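Local coordinates for AP205 bacteriophage COAT protein (Acinetobacter phage ap205, PDB 5FS4) that builds the capsid shell of a small single-stranded RNA bacteriophage and, as in related phage coat proteins, probably assembles from dimers, at residues 90-93 / 94-98; 99-102 / 103-107. The protein carries 2 engineered substitutions. All coordinates share one frame; numbering follows the deposited sequence.

Contact 1 (90-93 / 94-98); sequences ENLA and TLKAE
The carbonyl O of Asn91 accepts the backbone N-H of Leu95 with an N to O distance of 3.0 Å and an N-H...O angle of 160°, the i to i+4 bond that starts the first turn of the alpha-helix 92-111. This helix follows the last strand of the antiparallel sheet in the coat-protein fold. The series continues from Lys96 N to Leu92 O at 2.9 Å, and then weakens: Ala97 N is 3.3 Å from Ala93 O. Asn91 occupies the N-cap position by its backbone, yet its side chain makes no capping bond. With CG anti to the carbonyl carbon (chi1 -69°), the amide is instead taken up at the dimer interface, where ND2 hydrogen-bonds Glu77 and the carbonyl of Pro60, both of the second subunit. Its OD1 receives a weak hydrogen bond from a water 3.4 Å away, and the same water is hydrogen-bonded to Thr94 OG1 at 2.8 Å, so the water bridges Asn91 and Thr94, loosely on the asparagine side. Thr94 OG1 is also hydrogen-bonded to Gln79 NE2 of the second subunit, so both of these polar side chains reach that chain. Around the helix from these groups, contacts become apolar. Leu92 holds CG anti to its amide nitrogen (chi1 -180°), and the chain of Lys96, extended beyond CG, passes across the isobutyl group: Lys96 CE lies 3.9 Å from Leu92 CG. The aliphatic part of the lysine thus packs across a buried leucine, while the residue also packs on Ala111 of the second subunit. Leu92 meets its other neighbour, the equally buried Leu95, through a methyl contact, CD1 of Leu92 to CD2 of Leu95 at 4.3 Å.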
ATOM      1  N   GLU B  90      13.753   6.399  16.006  1.00 13.13           N
ATOM      2  CA  GLU B  90      14.384   7.708  16.218  1.00 14.43           C
ATOM      3  C   GLU B  90      14.003   8.733  15.143  1.00 14.42           C
ATOM      4  O   GLU B  90      13.728   9.915  15.446  1.00 15.27           O
ATOM      5  CB  GLU B  90      15.896   7.529  16.383  1.00 15.11           C
ATOM      6  CG  GLU B  90      16.286   6.860  17.724  1.00 16.51           C
ATOM      7  CD  GLU B  90      16.271   5.329  17.744  1.00 17.54           C
ATOM      8  OE1 GLU B  90      15.991   4.638  16.730  1.00 15.05           O
ATOM      9  OE2 GLU B  90      16.576   4.755  18.818  1.00 20.01           O
ATOM     10  N   ASN B  91      13.879   8.269  13.905  1.00 13.12           N
ATOM     11  CA  ASN B  91      13.481   9.158  12.815  1.00 12.87           C
ATOM     12  C   ASN B  91      12.036   8.923  12.382  1.00 12.46           C
ATOM     13  O   ASN B  91      11.697   9.102  11.202  1.00 11.39           O
ATOM     14  CB  ASN B  91      14.426   9.022  11.623  1.00 12.63           C
ATOM     15  CG  ASN B  91      15.816   9.561  11.892  1.00 12.32           C
ATOM     16  OD1 ASN B  91      15.986  10.624  12.463  1.00 13.58           O
ATOM     17  ND2 ASN B  91      16.821   8.848  11.404  1.00 12.43           N
ATOM     18  N   LEU B  92      11.179   8.577  13.327  1.00 12.40           N
ATOM     19  CA  LEU B  92       9.791   8.268  12.997  1.00 12.49           C
ATOM     20  C   LEU B  92       9.125   9.461  12.362  1.00 12.97           C
ATOM     21  O   LEU B  92       8.339   9.298  11.446  1.00 13.77           O
ATOM     22  CB  LEU B  92       8.965   7.825  14.209  1.00 12.38           C
ATOM     23  CG  LEU B  92       7.487   7.490  13.880  1.00 11.98           C
ATOM     24  CD1 LEU B  92       7.336   6.382  12.826  1.00 11.68           C
ATOM     25  CD2 LEU B  92       6.773   7.106  15.202  1.00 13.17           C
ATOM     26  N   ALA B  93       9.442  10.674  12.822  1.00 14.49           N
ATOM     27  CA  ALA B  93       8.749  11.838  12.270  1.00 14.38           C
ATOM     28  C   ALA B  93       8.967  11.963  10.736  1.00 13.70           C
ATOM     29  O   ALA B  93       8.033  12.255   9.962  1.00 12.92           O
ATOM     30  CB  ALA B  93       9.146  13.133  12.988  1.00 14.89           C
ATOM     31  N   THR B  94      10.206  11.778  10.301  1.00 12.80           N
ATOM     32  CA  THR B  94      10.491  11.844   8.843  1.00 11.57           C
ATOM     33  C   THR B  94       9.987  10.609   8.086  1.00 10.93           C
ATOM     34  O   THR B  94       9.601  10.687   6.931  1.00 10.99           O
ATOM     35  CB  THR B  94      11.958  12.124   8.557  1.00 11.21           C
ATOM     36  OG1 THR B  94      12.780  11.123   9.152  1.00 11.18           O
ATOM     37  CG2 THR B  94      12.284  13.528   9.075  1.00 11.02           C
ATOM     38  N   LEU B  95       9.958   9.493   8.775  1.00  9.78           N
ATOM     39  CA  LEU B  95       9.367   8.304   8.250  1.00  9.67           C
ATOM     40  C   LEU B  95       7.874   8.476   7.947  1.00  9.37           C
ATOM     41  O   LEU B  95       7.421   8.015   6.922  1.00  8.00           O
ATOM     42  CB  LEU B  95       9.644   7.122   9.157  1.00 10.39           C
ATOM     43  CG  LEU B  95       9.390   5.741   8.507  1.00 10.86           C
ATOM     44  CD1 LEU B  95      10.346   5.491   7.367  1.00 10.88           C
ATOM     45  CD2 LEU B  95       9.593   4.681   9.571  1.00 11.43           C
ATOM     46  N   LYS B  96       7.135   9.153   8.837  1.00  9.18           N
ATOM     47  CA  LYS B  96       5.751   9.570   8.543  1.00  9.43           C
ATOM     48  C   LYS B  96       5.588  10.490   7.300  1.00  9.23           C
ATOM     49  O   LYS B  96       4.629  10.351   6.499  1.00  8.59           O
ATOM     50  CB  LYS B  96       5.082  10.202   9.776  1.00  9.93           C
ATOM     51  CG  LYS B  96       4.928   9.267  10.972  1.00 10.48           C
ATOM     52  CD  LYS B  96       4.523  10.005  12.241  1.00 11.64           C
ATOM     53  CE  LYS B  96       3.964   9.001  13.227  1.00 12.96           C
ATOM     54  NZ  LYS B  96       3.761   9.499  14.599  1.00 14.63           N
ATOM     55  N   ALA B  97       6.513  11.425   7.134  1.00 10.11           N
ATOM     56  CA  ALA B  97       6.553  12.262   5.942  1.00 10.35           C
ATOM     57  C   ALA B  97       6.797  11.440   4.676  1.00 10.26           C
ATOM     58  O   ALA B  97       6.229  11.740   3.641  1.00 11.02           O
ATOM     59  CB  ALA B  97       7.649  13.289   6.102  1.00 10.77           C
ATOM     60  N   GLU B  98       7.650  10.430   4.767  1.00 10.08           N
ATOM     61  CA  GLU B  98       7.899   9.492   3.676  1.00 10.85           C
ATOM     62  C   GLU B  98       6.631   8.679   3.330  1.00  9.64           C
ATOM     63  O   GLU B  98       6.320   8.435   2.155  1.00  9.36           O
ATOM     64  CB  GLU B  98       9.039   8.519   4.031  1.00 12.17           C
ATOM     65  CG  GLU B  98      10.420   9.149   4.046  1.00 13.83           C
ATOM     66  CD  GLU B  98      10.732   9.859   2.732  1.00 14.85           C
ATOM     67  OE1 GLU B  98      10.583   9.260   1.690  1.00 18.13           O
ATOM     68  OE2 GLU B  98      11.148  11.038   2.731  1.00 17.38           O
TER
HETATM   69  O   HOH W   1      13.059  12.175  11.683  1.00 30.42           O

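Contact 2 (99-102 / 103-107); sequences WETH and KRNVD
Lys103 folds back over the indole of Trp99 one turn earlier in the alpha-helix 92-111, an i to i+4 CH-pi pair, and reaches Glu100 in an i to i+3 salt bridge. The backbone sets the spacing: Lys103 N donates to Trp99 O at 3.1 Å. From there the lysine can be traced outward. CB rests 3.6 Å from Glu100 O. CG stands over the six-membered ring of Trp99, 3.6 Å from its centroid and only 8° off the ring normal. CD is 3.6 Å from Trp99 CE2, where the two rings fuse, and a bend at chi3 (-76°) carries CE on over the five-membered ring, 3.4 Å from Trp99 NE1. NZ then meets both carboxylate oxygens of Glu100, at 2.9 Å from OE1 and 3.0 Å from OE2, through weak hydrogen bonds. The same ammonium makes a salt bridge with Asp107 of the second subunit, whose OD1 also accepts Trp99 NE1; Asp107 here returns the bond to Lys103 of that subunit. Further round the helix, the His102 ring has both nitrogens engaged by the second subunit, ND1 by Ser55 and NE2 by Thr83, while Val106 CG2 lies over one face, 4.0 Å from the ring centroid and 20° off its normal.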
ATOM      1  N   TRP B  99       5.910   8.248   4.355  1.00  8.64           N
ATOM      2  CA  TRP B  99       4.601   7.602   4.132  1.00  8.14           C
ATOM      3  C   TRP B  99       3.654   8.546   3.411  1.00  8.45           C
ATOM      4  O   TRP B  99       3.011   8.137   2.437  1.00  7.18           O
ATOM      5  CB  TRP B  99       4.019   7.069   5.471  1.00  8.29           C
ATOM      6  CG  TRP B  99       2.609   6.516   5.392  1.00  8.13           C
ATOM      7  CD1 TRP B  99       1.546   6.959   6.138  1.00  8.36           C
ATOM      8  CD2 TRP B  99       2.092   5.426   4.584  1.00  8.27           C
ATOM      9  NE1 TRP B  99       0.429   6.222   5.847  1.00  8.51           N
ATOM     10  CE2 TRP B  99       0.717   5.315   4.869  1.00  8.30           C
ATOM     11  CE3 TRP B  99       2.632   4.598   3.583  1.00  7.96           C
ATOM     12  CZ2 TRP B  99      -0.120   4.334   4.242  1.00  8.25           C
ATOM     13  CZ3 TRP B  99       1.829   3.677   2.975  1.00  8.04           C
ATOM     14  CH2 TRP B  99       0.465   3.533   3.320  1.00  8.22           C
ATOM     15  N   GLU B 100       3.547   9.825   3.814  1.00  8.61           N
ATOM     16  CA  GLU B 100       2.620  10.729   3.048  1.00  9.48           C
ATOM     17  C   GLU B 100       3.035  10.822   1.565  1.00  8.77           C
ATOM     18  O   GLU B 100       2.188  10.750   0.615  1.00  8.49           O
ATOM     19  CB  GLU B 100       2.447  12.122   3.723  1.00 10.77           C
ATOM     20  CG  GLU B 100       1.902  12.056   5.160  1.00 12.30           C
ATOM     21  CD  GLU B 100       0.587  11.302   5.258  1.00 13.66           C
ATOM     22  OE1 GLU B 100      -0.287  11.639   4.420  1.00 17.04           O
ATOM     23  OE2 GLU B 100       0.414  10.401   6.125  1.00 13.92           O
ATOM     24  N   THR B 101       4.337  10.896   1.365  1.00  8.32           N
ATOM     25  CA  THR B 101       4.861  11.074  -0.006  1.00  9.14           C
ATOM     26  C   THR B 101       4.702   9.831  -0.846  1.00  8.29           C
ATOM     27  O   THR B 101       4.365   9.920  -2.032  1.00  7.21           O
ATOM     28  CB  THR B 101       6.318  11.544   0.023  1.00 10.15           C
ATOM     29  OG1 THR B 101       6.381  12.783   0.765  1.00 11.76           O
ATOM     30  CG2 THR B 101       6.856  11.784  -1.351  1.00 10.06           C
ATOM     31  N   HIS B 102       4.969   8.692  -0.218  1.00  7.31           N
ATOM     32  CA  HIS B 102       4.798   7.404  -0.904  1.00  7.08           C
ATOM     33  C   HIS B 102       3.341   7.198  -1.378  1.00  7.41           C
ATOM     34  O   HIS B 102       3.109   6.701  -2.476  1.00  8.47           O
ATOM     35  CB  HIS B 102       5.321   6.292   0.055  1.00  6.58           C
ATOM     36  CG  HIS B 102       4.991   4.893  -0.382  1.00  6.27           C
ATOM     37  ND1 HIS B 102       5.895   4.103  -1.074  1.00  6.11           N
ATOM     38  CD2 HIS B 102       3.900   4.125  -0.182  1.00  5.87           C
ATOM     39  CE1 HIS B 102       5.388   2.895  -1.232  1.00  6.07           C
ATOM     40  NE2 HIS B 102       4.156   2.900  -0.754  1.00  6.30           N
ATOM     41  N   LYS B 103       2.376   7.530  -0.519  1.00  7.64           N
ATOM     42  CA  LYS B 103       0.961   7.441  -0.836  1.00  7.82           C
ATOM     43  C   LYS B 103       0.667   8.317  -2.078  1.00  8.21           C
ATOM     44  O   LYS B 103       0.025   7.859  -3.003  1.00  8.47           O
ATOM     45  CB  LYS B 103       0.085   7.858   0.339  1.00  8.08           C
ATOM     46  CG  LYS B 103      -0.034   6.836   1.472  1.00  8.56           C
ATOM     47  CD  LYS B 103      -1.098   7.274   2.486  1.00  8.56           C
ATOM     48  CE  LYS B 103      -0.549   8.395   3.356  1.00  9.14           C
ATOM     49  NZ  LYS B 103      -1.544   9.003   4.295  1.00  9.51           N
ATOM     50  N   ARG B 104       1.228   9.528  -2.083  1.00  8.30           N
ATOM     51  CA  ARG B 104       1.057  10.461  -3.131  1.00  9.83           C
ATOM     52  C   ARG B 104       1.598   9.934  -4.442  1.00  9.61           C
ATOM     53  O   ARG B 104       0.970  10.074  -5.473  1.00 10.99           O
ATOM     54  CB  ARG B 104       1.799  11.729  -2.772  1.00 10.59           C
ATOM     55  CG  ARG B 104       1.753  12.736  -3.895  1.00 12.15           C
ATOM     56  CD  ARG B 104       2.222  14.079  -3.417  1.00 13.79           C
ATOM     57  NE  ARG B 104       2.327  14.973  -4.555  1.00 14.44           N
ATOM     58  CZ  ARG B 104       2.811  16.200  -4.472  1.00 16.20           C
ATOM     59  NH1 ARG B 104       3.280  16.683  -3.327  1.00 15.19           N
ATOM     60  NH2 ARG B 104       2.855  16.932  -5.569  1.00 17.64           N
ATOM     61  N   ASN B 105       2.752   9.303  -4.387  1.00  8.74           N
ATOM     62  CA  ASN B 105       3.399   8.856  -5.590  1.00  8.39           C
ATOM     63  C   ASN B 105       2.678   7.596  -6.118  1.00  7.94           C
ATOM     64  O   ASN B 105       2.509   7.439  -7.300  1.00  7.65           O
ATOM     65  CB  ASN B 105       4.863   8.568  -5.329  1.00  7.90           C
ATOM     66  CG  ASN B 105       5.702   9.828  -5.251  1.00  7.97           C
ATOM     67  OD1 ASN B 105       5.416  10.832  -5.908  1.00  7.38           O
ATOM     68  ND2 ASN B 105       6.750   9.750  -4.515  1.00  7.75           N
ATOM     69  N   VAL B 106       2.261   6.710  -5.228  1.00  7.44           N
ATOM     70  CA  VAL B 106       1.485   5.580  -5.630  1.00  7.82           C
ATOM     71  C   VAL B 106       0.150   6.040  -6.236  1.00  8.21           C
ATOM     72  O   VAL B 106      -0.248   5.529  -7.282  1.00  9.20           O
ATOM     73  CB  VAL B 106       1.235   4.558  -4.495  1.00  7.81           C
ATOM     74  CG1 VAL B 106       0.323   3.455  -5.036  1.00  7.63           C
ATOM     75  CG2 VAL B 106       2.544   3.974  -3.941  1.00  7.59           C
ATOM     76  N   ASP B 107      -0.525   7.001  -5.607  1.00  8.50           N
ATOM     77  CA  ASP B 107      -1.789   7.555  -6.139  1.00  9.33           C
ATOM     78  C   ASP B 107      -1.599   8.034  -7.569  1.00  9.20           C
ATOM     79  O   ASP B 107      -2.401   7.744  -8.418  1.00  9.61           O
ATOM     80  CB  ASP B 107      -2.332   8.744  -5.293  1.00  9.54           C
ATOM     81  CG  ASP B 107      -2.844   8.335  -3.940  1.00 10.04           C
ATOM     82  OD1 ASP B 107      -3.092   7.114  -3.731  1.00 10.20           O
ATOM     83  OD2 ASP B 107      -2.952   9.246  -3.058  1.00  9.81           O
TER

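Both contacts lie on helix 92-111, in series along the chain, with centres about 14 Å apart, and both reach the second subunit. Contact 1, about 19 Å from the chain centre, is the helix start: two of the seven residues that meet are buried, a water joins Asn91 to Thr94 there, and both side chains hydrogen-bond to the other chain. Contact 2, about 12 Å from that centre, has half of its eight buried and relies on aromatic faces and charge. A lysine packs on a hydrophobic group in each case, an isobutyl group in 90-98 and an indole in 99-107, and Lys103 also pairs with carboxylates on both chains.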